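Local coordinates for protein beta-lactamase (Sphaerobacter thermophilus, PDB 4EWF) that probably hydrolyses beta-lactam antibiotics to substituted beta-amino acids, as a member of the class A beta-lactamase family, at residues 33-38 / 267-272; 57-62 / 190-195; 89-94 / 98-103; 149-152 / 156-159. One frame throughout, in Å; residues are numbered along the deposited sequence. Where two conformers were deposited one is given.

Contact 1. Residues 33-38 / 267-272; sequences VAPGGE and TGLIPP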
loop_
_atom_site.group_PDB
_atom_site.type_symbol
_atom_site.label_atom_id
_atom_site.label_comp_id
_atom_site.label_asym_id
_atom_site.label_seq_id
_atom_site.Cartn_x
_atom_site.Cartn_y
_atom_site.Cartn_z
ATOM N N VAL A 33 3.217 -7.837 11.257
ATOM C CA VAL A 33 4.397 -7.924 12.096
ATOM C C VAL A 33 4.219 -7.130 13.374
ATOM O O VAL A 33 4.019 -5.922 13.332
ATOM C CB VAL A 33 5.652 -7.419 11.360
ATOM C CG1 VAL A 33 6.892 -7.688 12.206
ATOM C CG2 VAL A 33 5.766 -8.091 9.984
ATOM N N ALA A 34 4.303 -7.817 14.514
ATOM C CA ALA A 34 4.156 -7.166 15.809
ATOM C C ALA A 34 5.391 -6.340 16.123
ATOM O O ALA A 34 6.464 -6.585 15.571
ATOM C CB ALA A 34 3.935 -8.218 16.913
ATOM N N PRO A 35 5.246 -5.364 17.025
ATOM C CA PRO A 35 6.360 -4.558 17.518
ATOM C C PRO A 35 7.592 -5.405 17.821
ATOM O O PRO A 35 8.699 -5.056 17.406
ATOM C CB PRO A 35 5.797 -3.963 18.802
ATOM C CG PRO A 35 4.360 -3.783 18.498
ATOM C CD PRO A 35 3.971 -4.954 17.632
ATOM N N GLY A 36 7.416 -6.511 18.524
ATOM C CA GLY A 36 8.560 -7.369 18.793
ATOM C C GLY A 36 9.275 -7.957 17.576
ATOM O O GLY A 36 10.445 -8.320 17.655
ATOM N N GLY A 37 8.572 -8.057 16.451
ATOM C CA GLY A 37 9.091 -8.749 15.280
ATOM C C GLY A 37 8.347 -10.054 15.026
ATOM O O GLY A 37 8.468 -10.654 13.946
ATOM N N GLU A 38 7.574 -10.501 16.021
ATOM C CA GLU A 38 6.760 -11.700 15.845
ATOM C C GLU A 38 5.730 -11.510 14.726
ATOM O O GLU A 38 5.062 -10.481 14.644
ATOM C CB GLU A 38 6.061 -12.138 17.138
ATOM C CG GLU A 38 5.289 -13.434 16.897
ATOM C CD GLU A 38 4.625 -14.001 18.133
ATOM O OE1 GLU A 38 3.644 -14.754 17.958
ATOM O OE2 GLU A 38 5.085 -13.712 19.262
ATOM N N THR A 267 -1.549 -7.682 19.949
ATOM C CA THR A 267 -0.192 -7.221 20.227
ATOM C C THR A 267 -0.142 -6.218 21.373
ATOM O O THR A 267 0.935 -5.749 21.742
ATOM C CB THR A 267 0.438 -6.569 18.969
ATOM O OG1 THR A 267 -0.369 -5.462 18.555
ATOM C CG2 THR A 267 0.498 -7.563 17.845
ATOM N N GLY A 268 -1.305 -5.886 21.932
ATOM C CA GLY A 268 -1.374 -4.979 23.064
ATOM C C GLY A 268 -1.204 -3.514 22.709
ATOM O O GLY A 268 -0.935 -2.677 23.580
ATOM N N LEU A 269 -1.370 -3.196 21.429
ATOM C CA LEU A 269 -1.285 -1.815 20.969
ATOM C C LEU A 269 -2.546 -1.011 21.303
ATOM O O LEU A 269 -2.485 0.205 21.476
ATOM C CB LEU A 269 -0.994 -1.766 19.457
ATOM C CG LEU A 269 0.459 -1.486 19.041
ATOM C CD1 LEU A 269 1.446 -1.823 20.134
ATOM C CD2 LEU A 269 0.845 -2.190 17.747
ATOM N N ILE A 270 -3.696 -1.680 21.344
ATOM C CA ILE A 270 -4.892 -1.076 21.932
ATOM C C ILE A 270 -5.378 -2.057 22.982
ATOM O O ILE A 270 -4.939 -3.207 22.991
ATOM C CB ILE A 270 -5.999 -0.828 20.900
ATOM C CG1 ILE A 270 -6.492 -2.168 20.328
ATOM C CG2 ILE A 270 -5.497 0.083 19.803
ATOM C CD1 ILE A 270 -7.486 -2.025 19.190
ATOM N N PRO A 271 -6.275 -1.615 23.878
ATOM C CA PRO A 271 -6.674 -2.544 24.954
ATOM C C PRO A 271 -7.429 -3.783 24.436
ATOM O O PRO A 271 -7.963 -3.771 23.314
ATOM C CB PRO A 271 -7.543 -1.679 25.896
ATOM C CG PRO A 271 -7.799 -0.397 25.185
ATOM C CD PRO A 271 -6.788 -0.246 24.069
ATOM N N PRO A 272 -7.441 -4.870 25.223
ATOM C CA PRO A 272 -8.164 -6.070 24.785
ATOM C C PRO A 272 -9.652 -5.787 24.548
ATOM O O PRO A 272 -10.199 -4.872 25.155
ATOM C CB PRO A 272 -7.972 -7.046 25.959
ATOM C CG PRO A 272 -7.509 -6.210 27.105
ATOM C CD PRO A 272 -6.748 -5.083 26.506
#
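The Pro35 ring turns its CG-CD side to residues 267-272. Pro35 CG lies 3.9 Å from Leu269 CD1 and equally far from CD2, so it sits against the fork of the leucine. At the next ring corner, Pro35 CD lies 4.1 Å from Thr267 CB, and the two side chains cross at about a right angle. The contact joins a beta hairpin loop to the end of a helix. The hairpin links strands 27-33 and 39-42 through a type I turn from Ala34 to Gly37. Gly37 N bonds to Ala34 O (2.7 Å), and Ala34 N bonds to Glu38 O. With Gly37 at positive phi, this fits a type I turn with a G1 beta bulge. Opposite it, helix 249-266 ends in a Schellman motif, with Gly268 at positive phi. The Leu269 side chain points toward the hairpin loop.

All the contacts across the two segments are apolar. Leu237 of strand 235-244 touches both Thr267 and Leu269, which brings the sheet into the junction. Thr267 has two modelled conformers, and its details hold for one of them. In that one, chi1 of 59° sets OG1 between the backbone N and the carbonyl carbon, where it bonds back to Ala263 O in the helix. The methyl is left to face the hairpin: Thr267 CG2 lies 3.6 Å from Ala34 CB.

Contact 2. Residues 57-62 / 190-195; sequences PLMIAV and AMLEKQ
Between 57-62 and 190-195 the nearest CA atoms are those of Met59 and Met191, 9.5 Å apart. This is helix-helix packing inside the helical domain of the class A beta-lactamase fold. One long side chain does most of the bridging. Met59 is a selenomethionine, and its CB points at the other helix. Its chain runs straight out through chi1 (176°) and chi2, then bends at chi3 (59°). The selenium therefore reaches the partner helix first, and the terminal methyl turns across that helix, toward Leu192. Met59 SE lies 3.9 Å from Met191 CB, over the root of that side chain.

Met191, also a selenomethionine, starts toward Met59 but turns at chi2, which carries its own selenium away. The two chains cross obliquely and meet near one base, not end to end. Leu192 takes the methyl end of Met59. Its CB does not aim at helix 55-67, but its branch swings closer.

All three residues are buried, and the contact has no hydrogen bond across it. Val106 and Ile110 of helix 102-111 also pack on Met59. A type I turn from Leu192 to Gln195 follows, with Gln195 N bonded to Leu192 O (3.1 Å). Gln195 NE2 then bonds to Ser215 O of strand 212-220. Leu192 also touches Lys216, part of a probable active-site motif. Leu192 CG lies 4.2 Å from Met59 CE.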
loop_
_atom_site.group_PDB
_atom_site.type_symbol
_atom_site.label_atom_id
_atom_site.label_comp_id
_atom_site.label_asym_id
_atom_site.label_seq_id
_atom_site.Cartn_x
_atom_site.Cartn_y
_atom_site.Cartn_z
ATOM N N PRO A 57 6.346 0.731 -3.969
ATOM C CA PRO A 57 7.701 0.664 -4.521
ATOM C C PRO A 57 7.941 1.703 -5.618
ATOM O O PRO A 57 9.080 2.100 -5.804
ATOM C CB PRO A 57 7.790 -0.764 -5.083
ATOM C CG PRO A 57 6.383 -1.222 -5.222
ATOM C CD PRO A 57 5.617 -0.542 -4.115
ATOM N N LEU A 58 6.901 2.134 -6.330
ATOM C CA LEU A 58 7.064 3.210 -7.318
ATOM C C LEU A 58 7.534 4.497 -6.622
ATOM O O LEU A 58 8.476 5.163 -7.066
ATOM C CB LEU A 58 5.745 3.462 -8.072
ATOM C CG LEU A 58 5.685 4.723 -8.955
ATOM C CD1 LEU A 58 6.736 4.711 -10.063
ATOM C CD2 LEU A 58 4.286 4.905 -9.536
HETATM N N MSE A 59 6.867 4.849 -5.525
HETATM C CA MSE A 59 7.274 6.009 -4.739
HETATM C C MSE A 59 8.732 5.874 -4.290
HETATM O O MSE A 59 9.502 6.829 -4.336
HETATM C CB MSE A 59 6.375 6.167 -3.515
HETATM C CG MSE A 59 6.791 7.306 -2.577
HETATM SE SE MSE A 59 5.563 7.458 -1.067
HETATM C CE MSE A 59 5.715 5.717 -0.296
ATOM N N ILE A 60 9.111 4.678 -3.849
ATOM C CA ILE A 60 10.475 4.468 -3.396
ATOM C C ILE A 60 11.450 4.744 -4.544
ATOM O O ILE A 60 12.496 5.369 -4.351
ATOM C CB ILE A 60 10.673 3.050 -2.805
ATOM C CG1 ILE A 60 9.808 2.894 -1.549
ATOM C CG2 ILE A 60 12.146 2.820 -2.470
ATOM C CD1 ILE A 60 9.685 1.428 -1.009
ATOM N N ALA A 61 11.102 4.290 -5.746
ATOM C CA ALA A 61 11.981 4.515 -6.896
ATOM C C ALA A 61 12.152 6.009 -7.134
ATOM O O ALA A 61 13.249 6.478 -7.444
ATOM C CB ALA A 61 11.438 3.834 -8.144
ATOM N N VAL A 62 11.060 6.752 -6.987
ATOM C CA VAL A 62 11.111 8.201 -7.142
ATOM C C VAL A 62 12.057 8.859 -6.130
ATOM O O VAL A 62 12.949 9.624 -6.506
ATOM C CB VAL A 62 9.704 8.823 -7.036
ATOM C CG1 VAL A 62 9.798 10.333 -6.998
ATOM C CG2 VAL A 62 8.836 8.354 -8.199
ATOM N N ALA A 190 5.422 9.981 5.867
ATOM C CA ALA A 190 4.492 11.097 5.915
ATOM C C ALA A 190 3.503 11.101 4.729
ATOM O O ALA A 190 2.351 11.511 4.879
ATOM C CB ALA A 190 5.252 12.438 6.020
HETATM N N MSE A 191 3.940 10.664 3.547
HETATM C CA MSE A 191 3.011 10.548 2.413
HETATM C C MSE A 191 1.935 9.498 2.710
HETATM O O MSE A 191 0.746 9.735 2.488
HETATM C CB MSE A 191 3.730 10.153 1.119
HETATM C CG MSE A 191 4.463 11.273 0.435
HETATM SE SE MSE A 191 3.224 12.660 -0.233
HETATM C CE MSE A 191 4.573 13.929 -0.880
ATOM N N LEU A 192 2.361 8.322 3.176
ATOM C CA LEU A 192 1.411 7.258 3.513
ATOM C C LEU A 192 0.396 7.719 4.557
ATOM O O LEU A 192 -0.757 7.294 4.534
ATOM C CB LEU A 192 2.139 5.989 3.983
ATOM C CG LEU A 192 2.924 5.310 2.860
ATOM C CD1 LEU A 192 3.847 4.244 3.419
ATOM C CD2 LEU A 192 1.960 4.713 1.813
ATOM N N GLU A 193 0.809 8.614 5.444
ATOM C CA GLU A 193 -0.103 9.148 6.453
ATOM C C GLU A 193 -1.214 9.989 5.810
ATOM O O GLU A 193 -2.246 10.251 6.426
ATOM C CB GLU A 193 0.656 9.960 7.510
ATOM C CG GLU A 193 1.569 9.096 8.389
ATOM C CD GLU A 193 2.437 9.900 9.364
ATOM O OE1 GLU A 193 2.006 10.985 9.811
ATOM O OE2 GLU A 193 3.552 9.428 9.691
ATOM N N LYS A 194 -1.008 10.400 4.566
ATOM C CA LYS A 194 -2.004 11.232 3.888
ATOM C C LYS A 194 -3.077 10.411 3.149
ATOM O O LYS A 194 -3.961 10.967 2.497
ATOM C CB LYS A 194 -1.301 12.253 2.985
ATOM C CG LYS A 194 -0.534 13.281 3.833
ATOM C CD LYS A 194 -0.074 14.466 3.039
ATOM C CE LYS A 194 0.554 15.505 3.958
ATOM N NZ LYS A 194 1.650 14.905 4.769
ATOM N N GLN A 195 -2.989 9.085 3.269
ATOM C CA GLN A 195 -4.022 8.159 2.784
ATOM C C GLN A 195 -5.430 8.686 3.091
ATOM O O GLN A 195 -5.744 8.993 4.238
ATOM C CB GLN A 195 -3.819 6.787 3.447
ATOM C CG GLN A 195 -4.890 5.745 3.146
ATOM C CD GLN A 195 -5.131 5.574 1.663
ATOM O OE1 GLN A 195 -6.217 5.848 1.179
ATOM N NE2 GLN A 195 -4.118 5.109 0.938
#

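Contact 3. Residues 89-94 / 98-103; sequences GVLLHL and LELTLE. With SO4 (sulfate ion), chain F.
Leu91, Leu94, Leu98 and Leu100 meet through their methyl groups in a small leucine cluster. It closes the loop that leads from a 3-10 turn at 91-93 into strand 99-101, which pairs antiparallel with strand 76-78. Leu98 CD2 is shared: it lies 3.7 Å from Leu94 CD1 and 4.0 Å from Leu91 CD2. Leu98 has CG anti to its backbone N (chi1 -178°), and this carries CD2 over to residues 89-94, where it touches both leucines. Leu91 crosses Leu98 at about a right angle. With Leu100 it meets end to end, Leu91 CD2 lying 3.9 Å from Leu100 CD1.

The next shell holds both backbone and side chains. Asp114 OD1 accepts bonds from both Val90 N and Leu91 N, which anchors the start of the 3-10 turn. Leu79 packs on Leu91 and Leu98, and Leu108 of helix 102-111 also touches Leu91. At the far end Thr101 is the N-cap of that helix. Its side chain caps a backbone N, while Asp104 OD2 accepts from Thr101 N, consistent with a capping box.

His93 takes no part in the cluster and binds a sulfate ion, probably from the crystallisation liquor. The sulfate sulfur lies in the ring plane at the edge, and Leu92 CG lies over one ring face. The hydrogen bond from His93 ND1 to sulfate O2 is nearly straight (167°), but its modelled length of 2.4 Å is doubtfully short.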
loop_
_atom_site.group_PDB
_atom_site.type_symbol
_atom_site.label_atom_id
_atom_site.label_comp_id
_atom_site.label_asym_id
_atom_site.label_seq_id
_atom_site.Cartn_x
_atom_site.Cartn_y
_atom_site.Cartn_z
ATOM N N GLY A 89 -8.491 8.845 -9.294
ATOM C CA GLY A 89 -7.692 10.024 -9.529
ATOM C C GLY A 89 -8.535 11.246 -9.833
ATOM O O GLY A 89 -9.765 11.176 -9.948
ATOM N N VAL A 90 -7.859 12.374 -9.963
ATOM C CA VAL A 90 -8.527 13.633 -10.240
ATOM C C VAL A 90 -7.968 14.284 -11.523
ATOM O O VAL A 90 -8.680 15.013 -12.257
ATOM C CB VAL A 90 -8.439 14.542 -8.989
ATOM C CG1 VAL A 90 -7.045 15.136 -8.815
ATOM C CG2 VAL A 90 -9.484 15.597 -9.032
ATOM N N LEU A 91 -6.709 13.992 -11.829
ATOM C CA LEU A 91 -6.062 14.617 -12.994
ATOM C C LEU A 91 -6.788 14.335 -14.296
ATOM O O LEU A 91 -6.805 15.182 -15.191
ATOM C CB LEU A 91 -4.592 14.183 -13.114
ATOM C CG LEU A 91 -3.680 14.654 -11.973
ATOM C CD1 LEU A 91 -2.230 14.190 -12.193
ATOM C CD2 LEU A 91 -3.739 16.180 -11.821
ATOM N N LEU A 92 -7.398 13.157 -14.408
ATOM C CA LEU A 92 -8.094 12.839 -15.637
ATOM C C LEU A 92 -9.166 13.833 -16.004
ATOM O O LEU A 92 -9.540 13.894 -17.158
ATOM C CB LEU A 92 -8.672 11.417 -15.666
ATOM C CG LEU A 92 -9.452 10.686 -14.566
ATOM C CD1 LEU A 92 -9.915 11.516 -13.370
ATOM C CD2 LEU A 92 -10.586 9.862 -15.190
ATOM N N HIS A 93 -9.656 14.610 -15.044
ATOM C CA HIS A 93 -10.726 15.565 -15.331
ATOM C C HIS A 93 -10.283 17.024 -15.227
ATOM O O HIS A 93 -11.100 17.929 -15.385
ATOM C CB HIS A 93 -11.916 15.340 -14.394
ATOM C CG HIS A 93 -12.554 13.996 -14.541
ATOM N ND1 HIS A 93 -13.060 13.541 -15.739
ATOM C CD2 HIS A 93 -12.772 13.009 -13.639
ATOM C CE1 HIS A 93 -13.549 12.325 -15.573
ATOM N NE2 HIS A 93 -13.393 11.980 -14.307
ATOM N N LEU A 94 -9.005 17.254 -14.949
ATOM C CA LEU A 94 -8.500 18.625 -14.821
ATOM C C LEU A 94 -7.962 19.088 -16.163
ATOM O O LEU A 94 -7.672 18.265 -17.030
ATOM C CB LEU A 94 -7.414 18.697 -13.748
ATOM C CG LEU A 94 -7.877 18.334 -12.332
ATOM C CD1 LEU A 94 -6.728 18.585 -11.345
ATOM C CD2 LEU A 94 -9.105 19.154 -11.924
ATOM N N LEU A 98 -2.285 21.802 -17.215
ATOM C CA LEU A 98 -2.073 22.016 -15.791
ATOM C C LEU A 98 -0.620 21.693 -15.443
ATOM O O LEU A 98 -0.121 20.615 -15.758
ATOM C CB LEU A 98 -2.999 21.105 -14.986
ATOM C CG LEU A 98 -2.957 21.210 -13.458
ATOM C CD1 LEU A 98 -3.553 22.517 -12.987
ATOM C CD2 LEU A 98 -3.728 20.045 -12.853
ATOM N N GLU A 99 0.056 22.626 -14.791
ATOM C CA GLU A 99 1.451 22.426 -14.437
ATOM C C GLU A 99 1.596 21.984 -12.983
ATOM O O GLU A 99 1.227 22.709 -12.066
ATOM C CB GLU A 99 2.247 23.704 -14.710
ATOM C CG GLU A 99 3.748 23.528 -14.670
ATOM C CD GLU A 99 4.485 24.679 -15.346
ATOM O OE1 GLU A 99 3.842 25.454 -16.095
ATOM O OE2 GLU A 99 5.709 24.803 -15.128
ATOM N N LEU A 100 2.130 20.780 -12.794
ATOM C CA LEU A 100 2.307 20.183 -11.474
ATOM C C LEU A 100 3.793 20.069 -11.135
ATOM O O LEU A 100 4.645 20.355 -11.976
ATOM C CB LEU A 100 1.685 18.782 -11.472
ATOM C CG LEU A 100 0.188 18.815 -11.831
ATOM C CD1 LEU A 100 -0.229 17.606 -12.658
ATOM C CD2 LEU A 100 -0.662 18.946 -10.581
ATOM N N THR A 101 4.101 19.650 -9.910
ATOM C CA THR A 101 5.474 19.359 -9.532
ATOM C C THR A 101 5.589 17.864 -9.306
ATOM O O THR A 101 4.577 17.165 -9.180
ATOM C CB THR A 101 5.913 20.077 -8.239
ATOM O OG1 THR A 101 5.030 19.710 -7.169
ATOM C CG2 THR A 101 5.937 21.597 -8.415
ATOM N N LEU A 102 6.820 17.372 -9.269
ATOM C CA LEU A 102 7.057 15.971 -8.956
ATOM C C LEU A 102 6.422 15.628 -7.605
ATOM O O LEU A 102 5.824 14.570 -7.446
ATOM C CB LEU A 102 8.567 15.693 -8.925
ATOM C CG LEU A 102 8.971 14.251 -8.588
ATOM C CD1 LEU A 102 8.365 13.281 -9.577
ATOM C CD2 LEU A 102 10.497 14.094 -8.561
ATOM N N GLU A 103 6.535 16.520 -6.626
ATOM C CA GLU A 103 5.926 16.236 -5.325
ATOM C C GLU A 103 4.392 16.140 -5.408
ATOM O O GLU A 103 3.792 15.248 -4.800
ATOM C CB GLU A 103 6.373 17.236 -4.242
ATOM C CG GLU A 103 5.790 16.906 -2.869
ATOM C CD GLU A 103 6.561 17.531 -1.706
ATOM O OE1 GLU A 103 6.528 16.959 -0.593
ATOM O OE2 GLU A 103 7.185 18.589 -1.898
HETATM S S SO4 F . -13.655 15.177 -18.879
HETATM O O1 SO4 F . -12.735 14.854 -19.970
HETATM O O2 SO4 F . -12.982 14.978 -17.601
HETATM O O3 SO4 F . -14.082 16.573 -18.971
HETATM O O4 SO4 F . -14.823 14.302 -18.953
#

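Contact 4. Residues 149-152 / 156-159; sequences KGRP and DEPE
Arg151 and Glu157 face each other across a water, and Pro152 packs beside Glu159. One water joins three groups: it accepts from Arg151 NH2 (2.9 Å), and it donates to Pro152 O (2.7 Å) and to Glu157 OE1 (2.9 Å). It lies in the guanidinium plane, at the edge. Both segments are thus tied through one molecule, with no direct hydrogen bond between them.

The charges are opposite but apart. Arg151 NH2 is 4.4 Å from Glu157 OE1, beyond a salt bridge. Glu157 OE1 is held by others as well: it accepts from Leu154 N and forms a salt bridge with Arg146 NH1. Arg146 NH2 also bonds to Arg151 O, so one arginine holds both segments.

Glu159 OE2 lies 3.8 Å from Pro152 CA. The Glu159 chain leaves anti to its backbone N (chi1 -180°) and bends at chi2 (60°), which turns the carboxylate toward 149-152. Glu159 is buried, and OE2 is satisfied by a salt bridge to Arg49 NH1 and a bond from Ala153 N.

The position, just before the short strand 161-162 in a class A family member, is consistent with the omega-loop region. The segments are two limbs of one loop between helix 127-136 and strand 161-162. That strand pairs with strand 48-49, so Arg49 ties Glu159 to the neighbouring strand.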
loop_
_atom_site.group_PDB
_atom_site.type_symbol
_atom_site.label_atom_id
_atom_site.label_comp_id
_atom_site.label_asym_id
_atom_site.label_seq_id
_atom_site.Cartn_x
_atom_site.Cartn_y
_atom_site.Cartn_z
ATOM N N LYS A 149 -4.600 1.127 -15.391
ATOM C CA LYS A 149 -5.715 1.210 -16.340
ATOM C C LYS A 149 -7.088 1.199 -15.661
ATOM O O LYS A 149 -8.103 1.369 -16.321
ATOM C CB LYS A 149 -5.628 0.077 -17.366
ATOM C CG LYS A 149 -4.386 0.148 -18.234
ATOM C CD LYS A 149 -4.050 -1.198 -18.846
ATOM C CE LYS A 149 -2.639 -1.193 -19.430
ATOM N NZ LYS A 149 -2.465 -0.162 -20.497
ATOM N N GLY A 150 -7.110 0.989 -14.348
ATOM C CA GLY A 150 -8.359 0.901 -13.606
ATOM C C GLY A 150 -9.080 -0.444 -13.693
ATOM O O GLY A 150 -10.223 -0.574 -13.258
ATOM N N ARG A 151 -8.423 -1.452 -14.260
ATOM C CA ARG A 151 -9.043 -2.769 -14.403
ATOM C C ARG A 151 -7.992 -3.863 -14.276
ATOM O O ARG A 151 -6.799 -3.611 -14.487
ATOM C CB ARG A 151 -9.778 -2.884 -15.742
ATOM C CG ARG A 151 -8.895 -2.616 -16.950
ATOM C CD ARG A 151 -9.645 -2.885 -18.241
ATOM N NE ARG A 151 -9.293 -1.930 -19.290
ATOM C CZ ARG A 151 -8.274 -2.079 -20.134
ATOM N NH1 ARG A 151 -8.035 -1.154 -21.058
ATOM N NH2 ARG A 151 -7.496 -3.152 -20.056
ATOM N N PRO A 152 -8.418 -5.081 -13.903
ATOM C CA PRO A 152 -7.413 -6.146 -13.803
ATOM C C PRO A 152 -6.938 -6.464 -15.209
ATOM O O PRO A 152 -7.692 -6.260 -16.163
ATOM C CB PRO A 152 -8.208 -7.346 -13.244
ATOM C CG PRO A 152 -9.591 -6.830 -12.928
ATOM C CD PRO A 152 -9.789 -5.595 -13.765
ATOM N N ASP A 156 -3.961 -13.089 -20.447
ATOM C CA ASP A 156 -2.822 -13.053 -21.359
ATOM C C ASP A 156 -2.101 -11.710 -21.387
ATOM O O ASP A 156 -1.201 -11.508 -22.205
ATOM C CB ASP A 156 -3.246 -13.460 -22.779
ATOM C CG ASP A 156 -4.307 -12.542 -23.366
ATOM O OD1 ASP A 156 -4.421 -12.490 -24.611
ATOM O OD2 ASP A 156 -5.024 -11.874 -22.591
ATOM N N GLU A 157 -2.504 -10.788 -20.518
ATOM C CA GLU A 157 -1.772 -9.527 -20.352
ATOM C C GLU A 157 -0.958 -9.566 -19.054
ATOM O O GLU A 157 -1.418 -10.099 -18.057
ATOM C CB GLU A 157 -2.730 -8.326 -20.289
ATOM C CG GLU A 157 -3.670 -8.165 -21.486
ATOM C CD GLU A 157 -4.745 -7.101 -21.241
ATOM O OE1 GLU A 157 -5.110 -6.875 -20.062
ATOM O OE2 GLU A 157 -5.223 -6.489 -22.223
ATOM N N PRO A 158 0.240 -8.974 -19.066
ATOM C CA PRO A 158 1.101 -8.878 -17.881
ATOM C C PRO A 158 0.380 -8.213 -16.715
ATOM O O PRO A 158 -0.196 -7.150 -16.881
ATOM C CB PRO A 158 2.245 -7.976 -18.353
ATOM C CG PRO A 158 2.286 -8.161 -19.834
ATOM C CD PRO A 158 0.864 -8.371 -20.259
ATOM N N GLU A 159 0.418 -8.838 -15.546
ATOM C CA GLU A 159 -0.232 -8.290 -14.377
ATOM C C GLU A 159 0.827 -7.885 -13.361
ATOM O O GLU A 159 1.973 -8.369 -13.417
ATOM C CB GLU A 159 -1.199 -9.337 -13.779
ATOM C CG GLU A 159 -1.974 -8.885 -12.530
ATOM C CD GLU A 159 -2.860 -7.662 -12.772
ATOM O OE1 GLU A 159 -2.335 -6.525 -12.747
ATOM O OE2 GLU A 159 -4.084 -7.841 -12.974
HETATM O O HOH W 1 -7.468 -5.729 -18.787
#

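Overall arrangement
Contact 2 is the most central, about 9 Å from the centre of the chain; contacts 1, 3 and 4 lie 18 to 21 Å out. Contact 1 sits at the sheet end of the molecule, with its centre 39 Å from contact 3 and 36 Å from contact 4, on the opposite side of the chain's centre. Contacts 2 and 3 touch, their centres 17 Å apart: Met191 CE lies 3.6 Å from Glu103 OE1, and Val62 CG1 packs on Leu102 CD2. Contacts 3 and 4 come no nearer than about 9 Å. The probable active-site residues Ser52, Lys55, Ser113 and Lys216 are approached by contact 2, through Leu192 on Lys216.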